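Local coordinates for protein endoglucanase (Humicola insolens, PDB 1DYS) that hydrolyses internal beta-1,4-glucosidic linkages of cellulose as a family 6 endoglucanase, and takes part in the recycling of plant biomass, at residues Ser105-Gly108 with Leu109-Tyr112; Ser240-Glu243 with Ser244-Ala247; Ile250-Ala253 with Met254-Arg257. All coordinates share one frame; numbering follows the deposited sequence.

In the fold
Along the chain the three contacts come in series, and all lie within the glycoside hydrolase family 6 range. Contact 1 opens helix 108-126, which follows strand 79-85 of the curled parallel sheet. Contacts 2 and 3 share helix 243-255, between strands 215-218 and 262-266: residues 240-247 begin it and residues 250-257 lead out of it, with centres about 14 Å apart. Contact 1 is about 35 Å from contact 2 and about 33 Å from contact 3, centre to centre, and contacts 1 and 2 lie on opposite sides of the chain's centre. Contacts 1 and 2 thus form the starts of two framework helices and contact 3 the end of the second; contact 2 adjoins probable substrate-binding residues.

Contact 1: Ser105-Gly108 with Leu109-Tyr112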
# COMPACT_ATOMS: atom_id res chain seq x y z
N SER A 105 11.46 -14.29 0.91
CA SER A 105 12.88 -14.04 1.13
C SER A 105 13.17 -13.16 2.34
O SER A 105 14.36 -12.86 2.59
CB SER A 105 13.43 -13.40 -0.15
OG SER A 105 12.75 -12.20 -0.47
N GLN A 106 12.18 -12.71 3.09
CA GLN A 106 12.32 -11.95 4.31
C GLN A 106 11.60 -12.69 5.43
O GLN A 106 10.78 -12.14 6.18
CB GLN A 106 11.80 -10.51 4.18
CG GLN A 106 12.48 -9.68 3.08
CD GLN A 106 11.79 -8.33 2.91
OE1 GLN A 106 10.69 -8.06 3.42
NE2 GLN A 106 12.46 -7.47 2.13
N ASN A 107 11.90 -13.99 5.54
CA ASN A 107 11.34 -14.89 6.54
C ASN A 107 9.82 -14.85 6.53
O ASN A 107 9.18 -15.00 7.55
CB ASN A 107 11.89 -14.53 7.93
CG ASN A 107 11.62 -15.53 9.04
OD1 ASN A 107 11.45 -15.09 10.20
ND2 ASN A 107 11.62 -16.83 8.80
N GLY A 108 9.22 -14.66 5.37
CA GLY A 108 7.77 -14.42 5.29
C GLY A 108 6.88 -15.54 5.73
O GLY A 108 5.80 -15.30 6.31
N LEU A 109 7.26 -16.79 5.45
CA LEU A 109 6.47 -17.90 5.91
C LEU A 109 6.37 -17.95 7.42
O LEU A 109 5.27 -18.04 7.97
CB LEU A 109 7.05 -19.22 5.33
CG LEU A 109 6.23 -20.41 5.83
CD1 LEU A 109 4.80 -20.30 5.26
CD2 LEU A 109 6.84 -21.73 5.39
N ASN A 110 7.49 -17.80 8.15
CA ASN A 110 7.41 -17.80 9.60
C ASN A 110 6.59 -16.63 10.14
O ASN A 110 5.80 -16.85 11.07
CB ASN A 110 8.81 -17.77 10.24
CG ASN A 110 9.44 -19.14 10.19
OD1 ASN A 110 10.65 -19.31 9.96
ND2 ASN A 110 8.61 -20.16 10.41
N ARG A 111 6.74 -15.43 9.60
CA ARG A 111 6.03 -14.23 10.03
C ARG A 111 4.51 -14.38 9.77
O ARG A 111 3.69 -14.01 10.62
CB ARG A 111 6.57 -12.98 9.37
CG ARG A 111 8.05 -12.66 9.58
CD ARG A 111 8.48 -11.45 8.76
NE ARG A 111 9.82 -11.01 9.23
CZ ARG A 111 10.51 -10.06 8.62
NH1 ARG A 111 10.06 -9.40 7.56
NH2 ARG A 111 11.71 -9.75 9.13
N TYR A 112 4.18 -14.98 8.62
CA TYR A 112 2.78 -15.27 8.32
C TYR A 112 2.18 -16.23 9.36
O TYR A 112 1.09 -15.98 9.86
CB TYR A 112 2.63 -15.94 6.98
CG TYR A 112 1.25 -16.22 6.46
CD1 TYR A 112 0.43 -15.22 5.96
CD2 TYR A 112 0.80 -17.52 6.43
CE1 TYR A 112 -0.83 -15.54 5.45
CE2 TYR A 112 -0.46 -17.84 5.90
CZ TYR A 112 -1.25 -16.83 5.41
OH TYR A 112 -2.49 -17.17 4.90
O HOH W 1 10.09 -18.10 6.96
O HOH W 2 11.28 -12.50 11.63
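A hydrogen bond between the side chains of N107 and N110 joins the last loop residue to the first helical turn. N107 ND2 gives its N-H to N110 OD1 over 2.9 Å; the acceptor lies near the amide plane of N107, although the two amide planes are turned 69° apart. N107 sits at the N-cap position, but its side chain makes no capping bond: CG is anti to the backbone N (chi1 -169°), and the amide reaches N110's side chain instead. Backbone bonds R111 N to N107 O (3.2 Å) and Y112 N to G108 O (2.8 Å) set the first helical turn.

Water adds two bridges. One accepts from N110 N at 2.9 Å and, weakly, from N107 ND2; the other donates to N107 OD1 and accepts from R111 NE, in the guanidinium plane.

Packing centres on R111, whose chain runs extended from CG to NE back along the loop. Q106 O stands 3.0 Å above one guanidinium face, toward the rim, at a poor angle for hydrogen bonding. An alanine in place of R111 is likely to leave the N107 OD1 water without its second partner and open a gap beside Q106 and F57 of the second subunit.

Y112 packs against A162 and A166 of helix 150-169, and its OH is hydrogen-bonded to E137. Together these contacts form the N-terminal turn of helix 108-126 in the family 6 beta/alpha fold.

Contact 2: Ser240-Glu243 with Ser244-Ala247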
# COMPACT_ATOMS: atom_id res chain seq x y z
N SER A 240 -18.20 -21.91 -17.82
CA SER A 240 -18.48 -21.12 -16.65
C SER A 240 -18.67 -19.64 -16.93
O SER A 240 -17.93 -18.81 -16.41
CB SER A 240 -17.20 -21.22 -15.77
OG SER A 240 -17.04 -22.56 -15.34
N PRO A 241 -19.64 -19.28 -17.74
CA PRO A 241 -19.92 -17.93 -18.16
C PRO A 241 -20.63 -17.02 -17.19
O PRO A 241 -20.76 -15.83 -17.47
CB PRO A 241 -20.70 -18.05 -19.50
CG PRO A 241 -21.52 -19.27 -19.12
CD PRO A 241 -20.59 -20.21 -18.38
N ASP A 242 -21.02 -17.55 -16.04
CA ASP A 242 -21.51 -16.74 -14.93
C ASP A 242 -21.05 -17.47 -13.67
O ASP A 242 -20.51 -18.60 -13.80
CB ASP A 242 -22.97 -16.38 -14.99
CG ASP A 242 -23.91 -17.56 -15.02
OD1 ASP A 242 -23.45 -18.66 -14.68
OD2 ASP A 242 -25.09 -17.37 -15.39
N GLU A 243 -21.10 -16.79 -12.53
CA GLU A 243 -20.57 -17.37 -11.30
C GLU A 243 -21.40 -18.52 -10.79
O GLU A 243 -20.86 -19.44 -10.16
CB GLU A 243 -20.34 -16.24 -10.29
CG GLU A 243 -19.26 -15.29 -10.84
CD GLU A 243 -17.88 -15.94 -10.82
OE1 GLU A 243 -17.48 -16.30 -9.69
OE2 GLU A 243 -17.27 -16.16 -11.87
N SER A 244 -22.71 -18.50 -11.05
CA SER A 244 -23.55 -19.63 -10.66
C SER A 244 -23.07 -20.86 -11.42
O SER A 244 -22.93 -21.90 -10.78
CB SER A 244 -25.02 -19.37 -10.97
OG SER A 244 -25.77 -20.54 -10.60
N ARG A 245 -22.77 -20.77 -12.73
CA ARG A 245 -22.31 -21.97 -13.43
C ARG A 245 -20.87 -22.30 -13.05
O ARG A 245 -20.47 -23.46 -12.97
CB ARG A 245 -22.50 -21.91 -14.93
CG ARG A 245 -24.01 -22.10 -15.23
CD ARG A 245 -24.23 -21.76 -16.70
NE ARG A 245 -24.48 -20.32 -16.86
CZ ARG A 245 -24.73 -19.81 -18.07
NH1 ARG A 245 -24.71 -20.64 -19.12
NH2 ARG A 245 -24.98 -18.52 -18.22
N TYR A 246 -20.08 -21.27 -12.70
CA TYR A 246 -18.70 -21.59 -12.26
C TYR A 246 -18.75 -22.43 -10.98
O TYR A 246 -18.04 -23.44 -10.92
CB TYR A 246 -17.92 -20.29 -12.03
CG TYR A 246 -16.51 -20.50 -11.50
CD1 TYR A 246 -15.62 -21.38 -12.09
CD2 TYR A 246 -16.05 -19.77 -10.42
CE1 TYR A 246 -14.33 -21.57 -11.61
CE2 TYR A 246 -14.78 -19.94 -9.92
CZ TYR A 246 -13.91 -20.83 -10.53
OH TYR A 246 -12.65 -21.04 -10.03
N ALA A 247 -19.59 -22.04 -10.02
CA ALA A 247 -19.76 -22.74 -8.76
C ALA A 247 -20.17 -24.19 -8.96
O ALA A 247 -19.61 -25.11 -8.36
CB ALA A 247 -20.73 -22.02 -7.83
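D242 and R245 meet at the N-terminus of helix 243-255, where D242 is the N-cap: its OD1 accepts from R245 N at 3.0 Å, nearly along the C-O axis. The D242 side chain has CG between its backbone N and carbonyl carbon (chi1 59°), which swings the carboxylate over the helix start. OD1 is gripped a second time, by R245 NE at 2.9 Å, and the two donors arrive from opposite faces of the carboxylate plane. This second bond belongs to a salt bridge in which R245 offers NE and NH2 side-on, one to each oxygen. The match is not coplanar: carboxylate and guanidinium are turned 70° apart. D242 OD2 also accepts from T228 N, tying the cap to the preceding loop.

The tightly packed side lies around E243 and Y246. These side chains run side by side and point the same way, with E243 OE1 3.8 Å from Y246 CD2, while S240 OG, hydrogen-bonded to G188 O and N249 ND2, meets the ring edge in its plane, 3.7 Å from Y246 CD1. Partners elsewhere account for the buried polar ends: G184 N and N224 ND2 reach E243 OE2, S218 OG bonds E243 OE1, and Y246 OH bonds V181 O. E243 lies about 4 Å from N183, a probable substrate-binding residue, between side chains, so this packed side borders the likely substrate cleft.

R245 forms the looser, exposed side. Its chain bends at chi3 (-87°), and the R245 and P241 side chains cross at about a right angle. P241 CG sits over the centre of one guanidinium face, 3.4 Å from R245 CZ.

Contact 3: Ile250-Ala253 with Met254-Arg257; sequences IANA and MRQR
I250 O receives M254 N at 2.9 Å in a nearly straight bond (N-H...O angle 166°), and the next residue repeats it, with R255 N on A251 O, also at 2.9 Å. These are i to i+4 bonds of regular alpha-helix. One residue later Q256 N reaches N252 O weakly, at 3.4 Å, whereas R257 N bonds to M254 O over 3.0 Å, an i to i+3 spacing. The bonding thus changes as the chain leaves the helix.

The apolar side is carried by I250 and M254, whose side chains lie alongside each other and point the same way. I250 CG2 touches M254 CE at 3.6 Å; the bend of M254 at chi2 (-71°) turns its sulfur and methyl back along the helix to make this approach. L193 and V200 of helix 190-207 pack on I250 and M254 respectively, so the pair faces a neighbouring helix.

Polar side chains occupy another side. A bend of R255 at chi3 brings its guanidinium beside N252. The bond from R255 NH1 to N252 OD1 is weak despite its short 2.6 Å, because the N-H...O angle is only 123°. A water donates to both N252 O and Q256 OE1, adding a link where the direct Q256 N bond is weak.

R257 carries its extended chain past A253 O, CG approaching that oxygen to 3.6 Å, and its guanidinium ends in a salt bridge to E194 and a hydrogen bond to Q198. Through I250, M254 and R257 the last turn of helix 243-255 docks on helix 190-207, a helix-to-helix contact within the beta/alpha fold of family 6.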
# COMPACT_ATOMS: atom_id res chain seq x y z
N ILE A 250 -17.08 -26.18 -10.54
CA ILE A 250 -16.07 -26.50 -9.54
C ILE A 250 -16.67 -27.52 -8.57
O ILE A 250 -16.02 -28.53 -8.28
CB ILE A 250 -15.53 -25.27 -8.77
CG1 ILE A 250 -14.69 -24.38 -9.67
CG2 ILE A 250 -14.73 -25.76 -7.55
CD1 ILE A 250 -13.33 -24.89 -10.10
N ALA A 251 -17.91 -27.30 -8.11
CA ALA A 251 -18.51 -28.24 -7.14
C ALA A 251 -18.59 -29.66 -7.70
O ALA A 251 -18.31 -30.60 -6.96
CB ALA A 251 -19.89 -27.72 -6.75
N ASN A 252 -18.83 -29.80 -8.99
CA ASN A 252 -18.86 -31.12 -9.63
C ASN A 252 -17.50 -31.79 -9.69
O ASN A 252 -17.35 -32.99 -9.41
CB ASN A 252 -19.51 -30.96 -11.02
CG ASN A 252 -21.00 -30.69 -10.97
OD1 ASN A 252 -21.64 -30.68 -9.91
ND2 ASN A 252 -21.66 -30.42 -12.09
N ALA A 253 -16.43 -31.03 -9.97
CA ALA A 253 -15.07 -31.51 -10.00
C ALA A 253 -14.65 -31.92 -8.59
O ALA A 253 -14.00 -32.96 -8.43
CB ALA A 253 -14.08 -30.48 -10.52
N MET A 254 -14.99 -31.13 -7.57
CA MET A 254 -14.65 -31.45 -6.20
C MET A 254 -15.33 -32.71 -5.69
O MET A 254 -14.78 -33.51 -4.94
CB MET A 254 -15.05 -30.28 -5.28
CG MET A 254 -14.27 -29.02 -5.65
SD MET A 254 -12.50 -29.06 -5.22
CE MET A 254 -12.06 -27.45 -5.93
N ARG A 255 -16.62 -32.82 -6.02
CA ARG A 255 -17.45 -33.94 -5.60
C ARG A 255 -16.90 -35.29 -6.00
O ARG A 255 -16.86 -36.25 -5.23
CB ARG A 255 -18.83 -33.69 -6.25
CG ARG A 255 -19.76 -34.87 -6.06
CD ARG A 255 -21.16 -34.48 -6.50
NE ARG A 255 -21.66 -33.32 -5.76
CZ ARG A 255 -21.95 -32.16 -6.31
NH1 ARG A 255 -21.76 -31.97 -7.61
NH2 ARG A 255 -22.40 -31.14 -5.61
N GLN A 256 -16.39 -35.40 -7.22
CA GLN A 256 -15.79 -36.56 -7.81
C GLN A 256 -14.46 -36.94 -7.17
O GLN A 256 -13.94 -38.05 -7.38
CB GLN A 256 -15.51 -36.35 -9.30
CG GLN A 256 -16.69 -36.56 -10.21
CD GLN A 256 -17.59 -37.69 -9.73
OE1 GLN A 256 -18.77 -37.47 -9.47
NE2 GLN A 256 -17.01 -38.87 -9.56
N ARG A 257 -13.86 -36.00 -6.44
CA ARG A 257 -12.61 -36.25 -5.74
C ARG A 257 -12.91 -36.35 -4.25
O ARG A 257 -12.05 -36.43 -3.37
CB ARG A 257 -11.55 -35.20 -6.03
CG ARG A 257 -11.16 -35.00 -7.49
CD ARG A 257 -10.43 -33.66 -7.59
NE ARG A 257 -9.70 -33.43 -8.82
CZ ARG A 257 -8.38 -33.46 -9.00
NH1 ARG A 257 -7.53 -33.78 -8.04
NH2 ARG A 257 -7.94 -33.17 -10.22
O HOH W 3 -19.65 -34.94 -9.76